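Local atomic coordinates of ATP-dependent 6-phosphofructokinase isozyme 2 (PDB entry 3CQD), a protein that catalyses the ATP-dependent phosphorylation of D-fructose 6-phosphate to fructose 1,6-bisphosphate, the first committing step of glycolysis, and works as a homodimer. Residues R90-V95 with R105-G110; F59-A64 with V80-A85; R162-S167 with I181-P186. One frame throughout, in Å; residues are numbered along the deposited sequence.

Interaction 1: residues R90-V95 with R105-G110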
loop_
_atom_site.group_PDB
_atom_site.type_symbol
_atom_site.label_atom_id
_atom_site.label_comp_id
_atom_site.label_asym_id
_atom_site.label_seq_id
_atom_site.Cartn_x
_atom_site.Cartn_y
_atom_site.Cartn_z
ATOM N N ARG B 90 22.137 -13.134 11.172
ATOM C CA ARG B 90 21.476 -12.266 10.225
ATOM C C ARG B 90 20.333 -11.521 10.870
ATOM O O ARG B 90 19.903 -11.860 11.959
ATOM C CB ARG B 90 20.976 -13.076 9.029
ATOM C CG ARG B 90 22.110 -13.562 8.130
ATOM C CD ARG B 90 22.851 -12.389 7.514
ATOM N NE ARG B 90 23.676 -12.814 6.398
ATOM C CZ ARG B 90 24.936 -13.207 6.511
ATOM N NH1 ARG B 90 25.600 -13.575 5.420
ATOM N NH2 ARG B 90 25.532 -13.239 7.703
ATOM N N GLN B 91 19.863 -10.497 10.172
ATOM C CA GLN B 91 18.837 -9.609 10.671
ATOM C C GLN B 91 17.616 -9.573 9.786
ATOM O O GLN B 91 17.698 -9.315 8.579
ATOM C CB GLN B 91 19.411 -8.209 10.855
ATOM C CG GLN B 91 20.581 -8.220 11.859
ATOM C CD GLN B 91 20.872 -6.870 12.447
ATOM O OE1 GLN B 91 21.317 -5.955 11.751
ATOM N NE2 GLN B 91 20.626 -6.731 13.741
ATOM N N ASN B 92 16.470 -9.851 10.391
ATOM C CA ASN B 92 15.213 -9.586 9.734
ATOM C C ASN B 92 14.734 -8.212 10.163
ATOM O O ASN B 92 15.214 -7.658 11.171
ATOM C CB ASN B 92 14.190 -10.666 10.071
ATOM C CG ASN B 92 14.528 -11.997 9.444
ATOM O OD1 ASN B 92 15.174 -12.067 8.397
ATOM N ND2 ASN B 92 14.106 -13.063 10.090
ATOM N N LEU B 93 13.830 -7.641 9.379
ATOM C CA LEU B 93 13.330 -6.317 9.663
ATOM C C LEU B 93 11.844 -6.341 9.917
ATOM O O LEU B 93 11.060 -6.869 9.115
ATOM C CB LEU B 93 13.657 -5.353 8.518
ATOM C CG LEU B 93 13.312 -3.882 8.763
ATOM C CD1 LEU B 93 14.106 -3.309 9.953
ATOM C CD2 LEU B 93 13.556 -3.065 7.495
ATOM N N HIS B 94 11.470 -5.770 11.050
ATOM C CA HIS B 94 10.087 -5.554 11.409
ATOM C C HIS B 94 9.860 -4.052 11.377
ATOM O O HIS B 94 10.525 -3.310 12.087
ATOM C CB HIS B 94 9.792 -6.130 12.797
ATOM C CG HIS B 94 9.864 -7.619 12.850
ATOM N ND1 HIS B 94 9.914 -8.324 14.035
ATOM C CD2 HIS B 94 9.910 -8.543 11.858
ATOM C CE1 HIS B 94 9.973 -9.618 13.768
ATOM N NE2 HIS B 94 9.975 -9.776 12.453
ATOM N N VAL B 95 8.970 -3.618 10.499
ATOM C CA VAL B 95 8.686 -2.210 10.303
ATOM C C VAL B 95 7.254 -1.891 10.716
ATOM O O VAL B 95 6.306 -2.433 10.145
ATOM C CB VAL B 95 8.897 -1.805 8.827
ATOM C CG1 VAL B 95 8.642 -0.339 8.648
ATOM C CG2 VAL B 95 10.290 -2.158 8.404
ATOM N N ARG B 105 6.880 -7.390 7.966
ATOM C CA ARG B 105 7.938 -8.241 8.369
ATOM C C ARG B 105 8.667 -8.778 7.192
ATOM O O ARG B 105 8.087 -9.347 6.341
ATOM C CB ARG B 105 7.466 -9.349 9.294
ATOM C CG ARG B 105 6.650 -8.945 10.452
ATOM C CD ARG B 105 5.454 -9.837 10.576
ATOM N NE ARG B 105 5.835 -11.006 11.268
ATOM C CZ ARG B 105 5.122 -12.084 11.480
ATOM N NH1 ARG B 105 3.912 -12.253 11.067
ATOM N NH2 ARG B 105 5.683 -13.005 12.153
ATOM N N PHE B 106 9.937 -8.467 7.148
ATOM C CA PHE B 106 10.829 -8.849 6.104
ATOM C C PHE B 106 11.747 -9.965 6.603
ATOM O O PHE B 106 12.633 -9.737 7.389
ATOM C CB PHE B 106 11.586 -7.656 5.502
ATOM C CG PHE B 106 10.692 -6.560 5.002
ATOM C CD1 PHE B 106 10.418 -5.469 5.769
ATOM C CD2 PHE B 106 10.070 -6.662 3.793
ATOM C CE1 PHE B 106 9.569 -4.522 5.331
ATOM C CE2 PHE B 106 9.226 -5.689 3.378
ATOM C CZ PHE B 106 8.976 -4.644 4.137
ATOM N N VAL B 107 11.484 -11.164 6.125
ATOM C CA VAL B 107 12.160 -12.359 6.608
ATOM C C VAL B 107 13.136 -12.837 5.550
ATOM O O VAL B 107 12.746 -13.224 4.438
ATOM C CB VAL B 107 11.145 -13.469 7.007
ATOM C CG1 VAL B 107 11.864 -14.647 7.712
ATOM C CG2 VAL B 107 10.094 -12.891 7.920
ATOM N N MET B 108 14.416 -12.763 5.898
ATOM C CA MET B 108 15.479 -13.271 5.062
ATOM C C MET B 108 16.068 -14.511 5.710
ATOM O O MET B 108 15.775 -14.788 6.873
ATOM C CB MET B 108 16.549 -12.207 4.852
ATOM C CG MET B 108 16.096 -11.148 3.889
ATOM S SD MET B 108 17.030 -9.643 4.040
ATOM C CE MET B 108 16.354 -8.996 5.569
ATOM N N PRO B 109 16.865 -15.283 4.953
ATOM C CA PRO B 109 17.445 -16.498 5.506
ATOM C C PRO B 109 18.347 -16.211 6.704
ATOM O O PRO B 109 18.817 -15.079 6.890
ATOM C CB PRO B 109 18.290 -17.033 4.349
ATOM C CG PRO B 109 17.648 -16.473 3.142
ATOM C CD PRO B 109 17.254 -15.104 3.544
ATOM N N GLY B 110 18.562 -17.239 7.519
ATOM C CA GLY B 110 19.527 -17.159 8.592
ATOM C C GLY B 110 20.894 -17.170 7.959
ATOM O O GLY B 110 21.032 -17.430 6.756
HETATM O O HOH W 1 14.954 -15.839 9.144
HETATM O O HOH W 2 17.845 -13.065 8.501
#
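F106 and N92 have the largest buried areas in this contact, in a beta hairpin whose strands 93-97 and 102-107 run antiparallel. The hairpin belongs to the small mixed sheet of the PfkB carbohydrate kinase, the lid part of the ribokinase fold. F106 and L93 form a hydrogen-bonded pair. F106 N gives a nearly straight bond to L93 O at 2.8 Å, and L93 N returns one to F106 O. The F106 ring touches its pair partner loosely, CD1 lying 4.2 Å from L93 CB. V95 CG2 meets the edge of the ring in its plane, 3.9 Å from F106 CE1. L93 and F106 meet their counterparts in the second subunit, so their face lies in the dimer interface. R105, F106 and V107 also pair in parallel with a strand of that subunit.

On the other face, H94 and R105 form a non-hydrogen-bonded pair. H94 CD2 lies against R105 CG at 3.6 Å, and the ring and guanidinium planes stand 71° apart. Their polar ends are used elsewhere: H94 ND1 bonds E36, and R105 NH1 bonds E25 O of the second subunit.

Beyond the regular pairing, N92 takes over with its side chain. With CG beside its own backbone N (chi1 -69°), the amide reaches across to the chain at V107 and M108. M108 N donates to N92 OD1 at 2.7 Å, from above the carbonyl plane. N92 belongs to the substrate site with R90 and Q91, and its backbone N bonds D14 of that site. The amide thus ties a site residue to the second strand's exit. Water 1 closes the link: it accepts from N92 ND2 and donates to M108 O at 2.6 Å.

Interaction 2: residues F59-A64 with V80-A85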
loop_
_atom_site.group_PDB
_atom_site.type_symbol
_atom_site.label_atom_id
_atom_site.label_comp_id
_atom_site.label_asym_id
_atom_site.label_seq_id
_atom_site.Cartn_x
_atom_site.Cartn_y
_atom_site.Cartn_z
ATOM N N PHE B 59 21.448 -22.741 19.463
ATOM C CA PHE B 59 21.522 -22.062 18.192
ATOM C C PHE B 59 22.925 -21.584 17.887
ATOM O O PHE B 59 23.750 -21.387 18.804
ATOM C CB PHE B 59 20.529 -20.892 18.139
ATOM C CG PHE B 59 20.722 -19.887 19.216
ATOM C CD1 PHE B 59 20.156 -20.078 20.468
ATOM C CD2 PHE B 59 21.471 -18.741 18.984
ATOM C CE1 PHE B 59 20.329 -19.148 21.466
ATOM C CE2 PHE B 59 21.638 -17.798 19.973
ATOM C CZ PHE B 59 21.071 -17.997 21.216
ATOM N N PRO B 60 23.210 -21.409 16.587
ATOM C CA PRO B 60 24.458 -20.768 16.205
ATOM C C PRO B 60 24.345 -19.267 16.418
ATOM O O PRO B 60 23.272 -18.687 16.214
ATOM C CB PRO B 60 24.595 -21.117 14.722
ATOM C CG PRO B 60 23.170 -21.296 14.240
ATOM C CD PRO B 60 22.396 -21.823 15.419
ATOM N N ALA B 61 25.432 -18.655 16.873
ATOM C CA ALA B 61 25.475 -17.212 17.050
ATOM C C ALA B 61 26.775 -16.726 16.458
ATOM O O ALA B 61 27.828 -17.301 16.711
ATOM C CB ALA B 61 25.369 -16.850 18.519
ATOM N N GLY B 62 26.696 -15.678 15.642
ATOM C CA GLY B 62 27.864 -15.186 14.928
ATOM C C GLY B 62 27.939 -13.678 15.003
ATOM O O GLY B 62 26.950 -12.988 14.766
ATOM N N GLY B 63 29.103 -13.177 15.391
ATOM C CA GLY B 63 29.358 -11.748 15.444
ATOM C C GLY B 63 28.664 -11.030 16.578
ATOM O O GLY B 63 28.032 -11.650 17.429
ATOM N N ALA B 64 28.791 -9.708 16.566
ATOM C CA ALA B 64 28.107 -8.832 17.513
ATOM C C ALA B 64 26.586 -8.981 17.476
ATOM O O ALA B 64 25.922 -8.751 18.476
ATOM C CB ALA B 64 28.509 -7.386 17.259
ATOM N N VAL B 80 20.646 -20.736 27.319
ATOM C CA VAL B 80 21.182 -20.683 25.978
ATOM C C VAL B 80 22.330 -21.700 25.881
ATOM O O VAL B 80 23.045 -21.945 26.857
ATOM C CB VAL B 80 21.591 -19.207 25.701
ATOM C CG1 VAL B 80 23.036 -19.015 25.195
ATOM C CG2 VAL B 80 20.521 -18.477 24.892
ATOM N N ALA B 81 22.463 -22.332 24.721
ATOM C CA ALA B 81 23.644 -23.142 24.431
ATOM C C ALA B 81 23.977 -22.834 22.990
ATOM O O ALA B 81 23.318 -23.326 22.062
ATOM C CB ALA B 81 23.370 -24.630 24.637
ATOM N N THR B 82 24.978 -21.979 22.817
ATOM C CA THR B 82 25.320 -21.448 21.513
ATOM C C THR B 82 26.569 -22.118 20.967
ATOM O O THR B 82 27.433 -22.600 21.730
ATOM C CB THR B 82 25.516 -19.893 21.533
ATOM O OG1 THR B 82 26.552 -19.531 22.455
ATOM C CG2 THR B 82 24.242 -19.203 21.939
ATOM N N VAL B 83 26.638 -22.193 19.645
ATOM C CA VAL B 83 27.901 -22.464 18.999
ATOM C C VAL B 83 28.258 -21.241 18.182
ATOM O O VAL B 83 27.416 -20.679 17.453
ATOM C CB VAL B 83 27.922 -23.781 18.173
ATOM C CG1 VAL B 83 27.116 -24.886 18.880
ATOM C CG2 VAL B 83 27.454 -23.560 16.766
ATOM N N GLU B 84 29.498 -20.802 18.347
ATOM C CA GLU B 84 29.965 -19.618 17.659
ATOM C C GLU B 84 30.020 -19.973 16.189
ATOM O O GLU B 84 30.506 -21.039 15.825
ATOM C CB GLU B 84 31.322 -19.164 18.187
ATOM C CG GLU B 84 31.473 -17.646 18.202
ATOM C CD GLU B 84 32.922 -17.183 18.187
ATOM O OE1 GLU B 84 33.765 -17.765 18.908
ATOM O OE2 GLU B 84 33.218 -16.216 17.448
ATOM N N ALA B 85 29.435 -19.113 15.364
ATOM C CA ALA B 85 29.429 -19.313 13.926
ATOM C C ALA B 85 30.238 -18.217 13.237
ATOM O O ALA B 85 30.288 -17.082 13.710
ATOM C CB ALA B 85 28.011 -19.352 13.402
HETATM O O HOH W 3 31.545 -15.200 15.623
#
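The ring of F59 lies beside the side chain of T82, and the T82 methyl sits over one of its faces. T82 CG2 is 3.8 Å from the centroid of the F59 ring, offset toward the rim, which makes a CH-pi contact. The two side chains point the same way from neighbouring strands. F59 has CG between its backbone N and carbonyl carbon (chi1 58°), and this turns the ring over toward T82. V80 meets the same ring from another side: its CG2 comes to the edge, 3.5 Å from F59 CE1. L69 and L73 of helix 63-75 also pack on F59.

P60 and V83 turn to the other face of the sheet. P60 CB touches A85 CB at 4.1 Å, and V83 CG2 lies a little farther from P60 CB. Helix 115-126 covers both P60 and V83 through L121.

The backbones pair in parallel register, F59 with T82, P60 with V83 and A61 with E84. Four bonds alternate between the strands. F59 N gives a long one to A81 O, and V83 N bonds F59 O. A61 N then donates to V83 O at 2.9 Å. A85 N reaches A61 O at 2.8 Å, from well above the carbonyl plane. The two strand segments are twisted against each other, their directions 51° apart.

At the far end G62 CA comes within 3.3 Å of A85 O, where a CB on G62 would probably come too close to that oxygen. Water 3 joins the two chains there. It accepts from G63 N and donates to A85 O and E84 OE2, the latter at 2.7 Å. Strand 80-84 is one of the two outermost strands of the parallel sheet within this chain. Strand 55-61, helix 63-75 and strand 80-84 together make a beta-alpha-beta unit of the ribokinase fold.

Interaction 3: residues R162-S167 with I181-P186. With ATP (adenosine-5'-triphosphate), chain I.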
loop_
_atom_site.group_PDB
_atom_site.type_symbol
_atom_site.label_atom_id
_atom_site.label_comp_id
_atom_site.label_asym_id
_atom_site.label_seq_id
_atom_site.Cartn_x
_atom_site.Cartn_y
_atom_site.Cartn_z
ATOM N N ARG B 162 13.056 -36.531 22.891
ATOM C CA ARG B 162 11.710 -36.381 22.359
ATOM C C ARG B 162 11.626 -35.127 21.491
ATOM O O ARG B 162 11.812 -33.999 21.957
ATOM C CB ARG B 162 10.696 -36.332 23.501
ATOM C CG ARG B 162 10.782 -37.545 24.434
ATOM C CD ARG B 162 9.771 -37.445 25.553
ATOM N NE ARG B 162 8.414 -37.585 25.036
ATOM C CZ ARG B 162 7.309 -37.342 25.728
ATOM N NH1 ARG B 162 7.388 -36.924 26.986
ATOM N NH2 ARG B 162 6.122 -37.507 25.156
ATOM N N CYS B 163 11.351 -35.341 20.215
ATOM C CA CYS B 163 11.472 -34.275 19.230
ATOM C C CYS B 163 10.149 -33.692 18.798
ATOM O O CYS B 163 9.230 -34.413 18.400
ATOM C CB CYS B 163 12.263 -34.759 18.013
ATOM S SG CYS B 163 13.997 -35.000 18.352
ATOM N N ILE B 164 10.086 -32.365 18.879
ATOM C CA ILE B 164 8.946 -31.588 18.452
ATOM C C ILE B 164 9.436 -30.717 17.316
ATOM O O ILE B 164 10.514 -30.124 17.406
ATOM C CB ILE B 164 8.369 -30.739 19.602
ATOM C CG1 ILE B 164 7.797 -31.658 20.686
ATOM C CG2 ILE B 164 7.306 -29.728 19.080
ATOM C CD1 ILE B 164 7.294 -30.924 21.890
ATOM N N VAL B 165 8.664 -30.697 16.230
ATOM C CA VAL B 165 9.067 -30.020 15.011
ATOM C C VAL B 165 8.078 -28.909 14.623
ATOM O O VAL B 165 6.855 -29.091 14.650
ATOM C CB VAL B 165 9.263 -31.023 13.850
ATOM C CG1 VAL B 165 9.508 -30.300 12.530
ATOM C CG2 VAL B 165 10.430 -31.977 14.158
ATOM N N ASP B 166 8.637 -27.756 14.281
ATOM C CA ASP B 166 7.883 -26.680 13.682
ATOM C C ASP B 166 8.719 -26.085 12.587
ATOM O O ASP B 166 9.670 -25.365 12.843
ATOM C CB ASP B 166 7.509 -25.597 14.702
ATOM C CG ASP B 166 6.570 -24.563 14.115
ATOM O OD1 ASP B 166 6.128 -23.679 14.869
ATOM O OD2 ASP B 166 6.282 -24.620 12.895
ATOM N N SER B 167 8.360 -26.397 11.358
ATOM C CA SER B 167 9.128 -25.920 10.228
ATOM C C SER B 167 8.239 -25.869 9.002
ATOM O O SER B 167 7.024 -26.028 9.098
ATOM C CB SER B 167 10.368 -26.799 9.991
ATOM O OG SER B 167 11.310 -26.106 9.178
ATOM N N ILE B 181 8.189 -38.365 15.320
ATOM C CA ILE B 181 8.193 -37.011 15.842
ATOM C C ILE B 181 7.081 -36.964 16.866
ATOM O O ILE B 181 5.987 -37.482 16.632
ATOM C CB ILE B 181 8.025 -35.942 14.721
ATOM C CG1 ILE B 181 9.188 -36.033 13.722
ATOM C CG2 ILE B 181 7.863 -34.518 15.319
ATOM C CD1 ILE B 181 10.573 -35.825 14.332
ATOM N N GLU B 182 7.384 -36.401 18.027
ATOM C CA GLU B 182 6.413 -36.360 19.105
ATOM C C GLU B 182 5.253 -35.450 18.752
ATOM O O GLU B 182 4.090 -35.770 19.027
ATOM C CB GLU B 182 7.068 -35.871 20.396
ATOM C CG GLU B 182 8.048 -36.862 20.996
ATOM C CD GLU B 182 7.401 -37.886 21.907
ATOM O OE1 GLU B 182 8.141 -38.777 22.374
ATOM O OE2 GLU B 182 6.175 -37.820 22.156
ATOM N N LEU B 183 5.579 -34.298 18.169
ATOM C CA LEU B 183 4.575 -33.292 17.868
ATOM C C LEU B 183 5.093 -32.442 16.728
ATOM O O LEU B 183 6.258 -32.062 16.698
ATOM C CB LEU B 183 4.287 -32.446 19.121
ATOM C CG LEU B 183 3.238 -31.322 19.274
ATOM C CD1 LEU B 183 3.800 -29.963 18.965
ATOM C CD2 LEU B 183 1.947 -31.569 18.514
ATOM N N VAL B 184 4.231 -32.189 15.760
ATOM C CA VAL B 184 4.529 -31.234 14.714
ATOM C C VAL B 184 3.352 -30.267 14.703
ATOM O O VAL B 184 2.198 -30.674 14.990
ATOM C CB VAL B 184 4.764 -31.932 13.361
ATOM C CG1 VAL B 184 3.515 -32.656 12.889
ATOM C CG2 VAL B 184 5.259 -30.963 12.329
ATOM N N LYS B 185 3.653 -28.992 14.437
ATOM C CA LYS B 185 2.628 -27.965 14.361
ATOM C C LYS B 185 2.705 -27.254 13.030
ATOM O O LYS B 185 3.214 -26.139 12.960
ATOM C CB LYS B 185 2.728 -26.924 15.491
ATOM C CG LYS B 185 1.523 -25.946 15.500
ATOM C CD LYS B 185 1.884 -24.536 15.977
ATOM C CE LYS B 185 2.649 -23.692 14.951
ATOM N NZ LYS B 185 2.130 -23.763 13.545
ATOM N N PRO B 186 2.203 -27.901 11.965
ATOM C CA PRO B 186 2.126 -27.153 10.743
ATOM C C PRO B 186 0.937 -26.214 10.889
ATOM O O PRO B 186 -0.041 -26.550 11.563
ATOM C CB PRO B 186 1.833 -28.219 9.690
ATOM C CG PRO B 186 1.092 -29.304 10.449
ATOM C CD PRO B 186 1.650 -29.269 11.842
HETATM P PG ATP I . 3.511 -18.031 12.930
HETATM O O1G ATP I . 4.554 -19.054 12.597
HETATM O O2G ATP I . 3.796 -17.230 14.179
HETATM O O3G ATP I . 3.100 -17.247 11.725
HETATM P PB ATP I . 1.603 -20.074 12.558
HETATM O O1B ATP I . 1.167 -19.637 11.205
HETATM O O2B ATP I . 2.642 -21.193 12.594
HETATM O O3B ATP I . 2.201 -18.839 13.373
HETATM P PA ATP I . -1.095 -19.787 13.583
HETATM O O1A ATP I . -1.221 -18.578 12.716
HETATM O O2A ATP I . -2.097 -20.868 13.393
HETATM O O3A ATP I . 0.368 -20.490 13.478
HETATM O "O5'" ATP I . -0.996 -19.320 15.098
HETATM C "C5'" ATP I . -0.792 -20.237 16.183
HETATM C "C4'" ATP I . -1.963 -19.977 17.126
HETATM O "O4'" ATP I . -2.010 -18.572 17.398
HETATM C "C3'" ATP I . -3.351 -20.257 16.562
HETATM O "O3'" ATP I . -3.745 -21.624 16.555
HETATM C "C2'" ATP I . -4.210 -19.399 17.464
HETATM O "O2'" ATP I . -4.368 -19.947 18.770
HETATM C "C1'" ATP I . -3.348 -18.159 17.650
HETATM N N9 ATP I . -3.722 -17.189 16.616
HETATM C C8 ATP I . -3.066 -16.962 15.476
HETATM N N7 ATP I . -3.670 -16.020 14.744
HETATM C C5 ATP I . -4.734 -15.628 15.430
HETATM C C6 ATP I . -5.796 -14.661 15.201
HETATM N N6 ATP I . -5.784 -13.923 14.065
HETATM N N1 ATP I . -6.715 -14.537 16.178
HETATM C C2 ATP I . -6.704 -15.281 17.299
HETATM N N3 ATP I . -5.767 -16.206 17.562
HETATM C C4 ATP I . -4.775 -16.394 16.674
HETATM O O HOH W 4 4.517 -23.206 12.068
#
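A bend in each chain, at chi3 of R162 (69°) and at chi2 of E182 (-86°), brings guanidinium and carboxylate together. In a side-on salt bridge R162 NE holds E182 OE1 at 2.9 Å and R162 NH2 holds E182 OE2 at 3.0 Å. The carboxylate lies at the guanidinium edge, but both oxygens are met from above their own plane, with the two planes 72° apart. R220 also pairs with E182 OE2. A leucine in place of R162 would probably leave E182 OE1 without its charged mate and the carboxylate freer to turn.

Farther along, the V165 and I181 side chains cross at about a right angle, V165 CG2 lying 3.8 Å from I181 CG2. On the other face I164 CG2 meets L183 CD1. V165 pairs in parallel with V184 of the short, weakly bonded strand 183-184; V165 N gives a straight 2.8 Å bond to L183 O.

At the active-site end K185 lies alongside D166, and its NZ donates to ATP O2B at 2.8 Å and also bonds S224.

Strand 162-166, helix 169-178 and strand 183-184 form a beta-alpha-beta unit. L172 of that helix packs on V165 and V184, while helix 254-267 covers I164 and D166, and strand 133-137 flanks strand 162-166.

Interactions 2 and 3 lie near the two borders of one parallel sheet, each inside a beta-alpha-beta unit. Their centres are about 23 Å apart. Interaction 1 belongs to a different, mixed sheet that reaches the second subunit. Interaction 3 is the buried one; the other two are only partly buried. The chemistry follows the place. Interaction 2 is mostly apolar and backbone-bonded, with water at one end. Interaction 3 has a salt bridge at one end and a nucleotide-binding lysine at the other. Interaction 1 adds the amide of a substrate-site residue, with waters. Strands 80-84 and 93-97 follow each other in the chain, linking interaction 2 to interaction 1.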